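Local coordinates for cellulose biosynthesis protein BcsG (Salmonella typhimurium LT2, PDB 5OLT) that is required for cellulose biosynthesis, here as its extramembrane zinc-binding domain, a member of the alkaline phosphatase family, at residues A[65-77]-A[285-297]. Residues are numbered along the deposited sequence; the frame is centred on the assembly and turned at random.
With ZN (zinc ion), chain B.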
loop_
_atom_site.group_PDB
_atom_site.type_symbol
_atom_site.label_atom_id
_atom_site.label_comp_id
_atom_site.label_asym_id
_atom_site.label_seq_id
_atom_site.Cartn_x
_atom_site.Cartn_y
_atom_site.Cartn_z
ATOM N N ASN A 65 5.079 -2.778 4.108
ATOM C CA ASN A 65 3.689 -3.189 4.029
ATOM C C ASN A 65 3.274 -3.701 5.407
ATOM O O ASN A 65 3.793 -4.704 5.888
ATOM C CB ASN A 65 3.601 -4.269 2.929
ATOM C CG ASN A 65 2.204 -4.754 2.673
ATOM O OD1 ASN A 65 1.239 -3.960 2.545
ATOM N ND2 ASN A 65 2.073 -6.060 2.552
ATOM N N ILE A 66 2.390 -2.953 6.061
ATOM C CA ILE A 66 2.114 -3.153 7.489
ATOM C C ILE A 66 0.746 -3.765 7.701
ATOM O O ILE A 66 -0.265 -3.190 7.289
ATOM C CB ILE A 66 2.182 -1.806 8.251
ATOM C CG1 ILE A 66 3.569 -1.157 8.076
ATOM C CG2 ILE A 66 1.815 -1.990 9.739
ATOM C CD1 ILE A 66 3.646 0.274 8.576
ATOM N N CYS A 67 0.716 -4.923 8.359
ATOM C CA CYS A 67 -0.561 -5.564 8.695
ATOM C C CYS A 67 -1.306 -4.745 9.758
ATOM O O CYS A 67 -0.687 -4.250 10.698
ATOM C CB CYS A 67 -0.271 -6.997 9.196
ATOM S SG CYS A 67 -1.739 -7.993 9.633
ATOM N N SER A 68 -2.639 -4.649 9.620
ATOM C CA SER A 68 -3.494 -4.220 10.740
ATOM C C SER A 68 -3.254 -2.770 11.190
ATOM O O SER A 68 -3.111 -2.506 12.392
ATOM C CB SER A 68 -3.390 -5.200 11.927
ATOM O OG SER A 68 -3.804 -6.499 11.517
ATOM N N LEU A 69 -3.291 -1.841 10.226
ATOM C CA LEU A 69 -3.088 -0.418 10.480
ATOM C C LEU A 69 -3.971 0.368 9.517
ATOM O O LEU A 69 -3.650 0.466 8.326
ATOM C CB LEU A 69 -1.599 -0.062 10.291
ATOM C CG LEU A 69 -1.298 1.444 10.468
ATOM C CD1 LEU A 69 -1.648 1.896 11.866
ATOM C CD2 LEU A 69 0.195 1.659 10.184
ATOM N N SER A 70 -5.034 0.970 10.043
ATOM C CA SER A 70 -5.865 1.930 9.273
ATOM C C SER A 70 -5.882 3.288 9.960
ATOM O O SER A 70 -5.473 3.417 11.122
ATOM C CB SER A 70 -7.300 1.411 9.159
ATOM O OG SER A 70 -7.909 1.434 10.454
ATOM N N TRP A 71 -6.385 4.299 9.259
ATOM C CA TRP A 71 -6.560 5.590 9.924
ATOM C C TRP A 71 -7.458 5.488 11.134
ATOM O O TRP A 71 -7.181 6.154 12.140
ATOM C CB TRP A 71 -7.100 6.655 8.981
ATOM C CG TRP A 71 -6.066 7.232 8.043
ATOM C CD1 TRP A 71 -6.107 7.218 6.654
ATOM C CD2 TRP A 71 -4.890 8.001 8.380
ATOM N NE1 TRP A 71 -5.035 7.897 6.121
ATOM C CE2 TRP A 71 -4.255 8.377 7.149
ATOM C CE3 TRP A 71 -4.292 8.380 9.595
ATOM C CZ2 TRP A 71 -3.062 9.140 7.115
ATOM C CZ3 TRP A 71 -3.082 9.088 9.558
ATOM C CH2 TRP A 71 -2.484 9.465 8.326
ATOM N N SER A 72 -8.540 4.685 11.063
ATOM C CA SER A 72 -9.408 4.494 12.198
ATOM C C SER A 72 -8.632 3.936 13.407
ATOM O O SER A 72 -8.869 4.331 14.550
ATOM C CB SER A 72 -10.524 3.546 11.809
ATOM O OG SER A 72 -11.388 3.355 12.889
ATOM N N ASP A 73 -7.718 2.999 13.148
ATOM C CA ASP A 73 -6.923 2.450 14.237
ATOM C C ASP A 73 -6.008 3.517 14.844
ATOM O O ASP A 73 -5.875 3.572 16.066
ATOM C CB ASP A 73 -6.022 1.312 13.769
ATOM C CG ASP A 73 -6.756 0.129 13.138
ATOM O OD1 ASP A 73 -7.932 -0.154 13.486
ATOM O OD2 ASP A 73 -6.086 -0.547 12.311
ATOM N N VAL A 74 -5.404 4.347 13.986
ATOM C CA VAL A 74 -4.507 5.416 14.473
ATOM C C VAL A 74 -5.312 6.373 15.377
ATOM O O VAL A 74 -4.848 6.749 16.475
ATOM C CB VAL A 74 -3.830 6.163 13.330
ATOM C CG1 VAL A 74 -2.965 7.303 13.878
ATOM C CG2 VAL A 74 -2.987 5.212 12.500
ATOM N N GLU A 75 -6.518 6.739 14.938
ATOM C CA GLU A 75 -7.385 7.609 15.720
ATOM C C GLU A 75 -7.743 6.946 17.059
ATOM O O GLU A 75 -7.579 7.558 18.140
ATOM C CB GLU A 75 -8.638 7.970 14.913
ATOM C CG GLU A 75 -9.675 8.741 15.722
ATOM C CD GLU A 75 -9.305 10.204 15.958
ATOM O OE1 GLU A 75 -8.323 10.700 15.343
ATOM O OE2 GLU A 75 -10.004 10.863 16.773
ATOM N N ALA A 76 -8.212 5.693 17.004
ATOM C CA ALA A 76 -8.653 4.979 18.227
ATOM C C ALA A 76 -7.490 4.767 19.203
ATOM O O ALA A 76 -7.674 4.755 20.430
ATOM C CB ALA A 76 -9.295 3.652 17.853
ATOM N N ALA A 77 -6.284 4.630 18.658
ATOM C CA ALA A 77 -5.083 4.444 19.478
ATOM C C ALA A 77 -4.524 5.760 19.994
ATOM O O ALA A 77 -3.575 5.737 20.788
ATOM C CB ALA A 77 -4.016 3.706 18.686
ATOM N N PRO A 285 -14.957 -5.943 4.463
ATOM C CA PRO A 285 -13.913 -4.892 4.305
ATOM C C PRO A 285 -14.548 -3.497 4.296
ATOM O O PRO A 285 -14.744 -2.861 3.247
ATOM C CB PRO A 285 -13.249 -5.275 2.989
ATOM C CG PRO A 285 -14.391 -5.866 2.188
ATOM C CD PRO A 285 -15.238 -6.640 3.188
ATOM N N SER A 286 -14.944 -3.069 5.493
ATOM C CA SER A 286 -15.607 -1.788 5.668
ATOM C C SER A 286 -14.688 -0.611 5.368
ATOM O O SER A 286 -13.464 -0.758 5.400
ATOM C CB SER A 286 -16.085 -1.693 7.114
ATOM O OG SER A 286 -14.947 -1.527 7.944
ATOM N N PRO A 287 -15.279 0.580 5.142
ATOM C CA PRO A 287 -14.466 1.763 4.880
ATOM C C PRO A 287 -13.491 2.040 6.021
ATOM O O PRO A 287 -12.341 2.403 5.762
ATOM C CB PRO A 287 -15.514 2.867 4.748
ATOM C CG PRO A 287 -16.701 2.172 4.167
ATOM C CD PRO A 287 -16.718 0.838 4.898
ATOM N N SER A 288 -13.920 1.850 7.255
ATOM C CA SER A 288 -13.035 2.077 8.395
ATOM C C SER A 288 -11.803 1.171 8.331
ATOM O O SER A 288 -10.665 1.593 8.641
ATOM C CB SER A 288 -13.848 1.809 9.653
ATOM O OG SER A 288 -13.101 1.978 10.821
ATOM N N ILE A 289 -12.023 -0.090 7.951
ATOM C CA ILE A 289 -10.929 -1.068 7.923
ATOM C C ILE A 289 -9.986 -0.799 6.740
ATOM O O ILE A 289 -8.791 -1.044 6.830
ATOM C CB ILE A 289 -11.498 -2.509 7.890
ATOM C CG1 ILE A 289 -12.159 -2.777 9.266
ATOM C CG2 ILE A 289 -10.412 -3.534 7.634
ATOM C CD1 ILE A 289 -13.077 -3.998 9.293
ATOM N N THR A 290 -10.505 -0.314 5.620
ATOM C CA THR A 290 -9.699 -0.254 4.407
ATOM C C THR A 290 -9.126 1.143 4.094
ATOM O O THR A 290 -8.292 1.233 3.201
ATOM C CB THR A 290 -10.493 -0.732 3.184
ATOM O OG1 THR A 290 -11.602 0.178 2.998
ATOM C CG2 THR A 290 -10.998 -2.161 3.427
ATOM N N ASN A 291 -9.512 2.188 4.830
ATOM C CA ASN A 291 -8.895 3.514 4.582
ATOM C C ASN A 291 -7.603 3.594 5.419
ATOM O O ASN A 291 -7.667 3.733 6.643
ATOM C CB ASN A 291 -9.869 4.601 4.978
ATOM C CG ASN A 291 -9.271 5.965 4.793
ATOM O OD1 ASN A 291 -8.409 6.146 3.934
ATOM N ND2 ASN A 291 -9.687 6.926 5.640
ATOM N N VAL A 292 -6.448 3.438 4.753
ATOM C CA VAL A 292 -5.177 3.225 5.440
ATOM C C VAL A 292 -4.187 4.352 5.187
ATOM O O VAL A 292 -4.213 4.971 4.118
ATOM C CB VAL A 292 -4.558 1.862 5.038
ATOM C CG1 VAL A 292 -5.485 0.693 5.399
ATOM C CG2 VAL A 292 -4.180 1.789 3.545
ATOM N N PRO A 293 -3.282 4.599 6.162
ATOM C CA PRO A 293 -2.285 5.675 5.986
ATOM C C PRO A 293 -1.106 5.270 5.138
ATOM O O PRO A 293 -0.156 4.655 5.625
ATOM C CB PRO A 293 -1.833 5.956 7.432
ATOM C CG PRO A 293 -2.008 4.646 8.161
ATOM C CD PRO A 293 -3.309 4.076 7.558
ATOM N N ALA A 294 -1.137 5.641 3.874
ATOM C CA ALA A 294 -0.028 5.375 2.990
ATOM C C ALA A 294 0.799 6.644 2.823
ATOM O O ALA A 294 0.260 7.759 2.718
ATOM C CB ALA A 294 -0.563 4.907 1.647
ATOM N N GLY A 295 2.118 6.483 2.816
ATOM C CA GLY A 295 3.019 7.635 2.720
ATOM C C GLY A 295 4.236 7.311 1.904
ATOM O O GLY A 295 4.644 6.144 1.765
ATOM N N VAL A 296 4.873 8.361 1.392
ATOM C CA VAL A 296 6.099 8.213 0.615
ATOM C C VAL A 296 7.092 9.219 1.152
ATOM O O VAL A 296 6.723 10.359 1.443
ATOM C CB VAL A 296 5.841 8.485 -0.887
ATOM C CG1 VAL A 296 7.110 8.280 -1.719
ATOM C CG2 VAL A 296 4.724 7.574 -1.423
ATOM N N LYS A 297 8.329 8.781 1.296
ATOM C CA LYS A 297 9.419 9.687 1.697
ATOM C C LYS A 297 10.620 9.403 0.820
ATOM O O LYS A 297 10.977 8.244 0.593
ATOM C CB LYS A 297 9.813 9.457 3.166
ATOM C CG LYS A 297 10.749 10.512 3.754
ATOM C CD LYS A 297 10.848 10.374 5.275
ATOM C CE LYS A 297 11.903 11.323 5.845
ATOM N NZ LYS A 297 11.638 12.761 5.584
HETATM ZN ZN ZN B . -2.786 -8.389 7.645
HETATM O O HOH W 1 -5.770 7.025 3.502
HETATM O O HOH W 2 -9.646 3.949 8.499
HETATM O O HOH W 3 -4.049 -10.040 9.034
#
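Trp71 lies over Pro293 in a CH-pi contact: CB of Pro293 stands 3.5 Å from the centroid of the six-membered ring of Trp71, only 15° off the ring normal. The contact joins two parts of an alkaline phosphatase-type alpha/beta fold, setting the short helix 71-76, which follows strand 60-66 of the central mixed sheet, across strand 291-299; within the contact their axes are nearly perpendicular. With CG anti to the carbonyl carbon of Trp71 (chi1 -78°), the indole extends along the strand and presents a face to Pro293. At the ring's edge a water accepts a weak hydrogen bond from Trp71 NE1 and can donate to Val292 O, while Asn291 brings its amide to the same rim. On the apolar side, Leu69 CG meets Pro293 CG at 4.0 Å.

The backbone supplies a direct link, Trp71 N to Asn291 O, 3.0 Å long, with an N-H...O angle of 162° and the donor in the carbonyl plane. A second water accepts from Ser72 N and donates to both Asn291 O and Ser288 O, so Asn291 O accepts one bond from the helix backbone and one from the water. Farther along, in the conformers modelled here, the hydroxyls of Ser72 and Ser288 approach to 3.0 Å between their OG atoms, a pairing that remains doubtful.

A capping box fixes this helix end: Asp73 N donates to Ser70 OG, and Ser70 N to Asp73 OD2, which is met from above the carboxylate plane. Asp73 is itself held by the backbone nitrogens of Gly269 and Leu271. Upstream, the turn from strand to helix carries Cys67, which completes a zinc site with Ser102, Glu266 and His267; its SG lies 2.3 Å from the zinc ion.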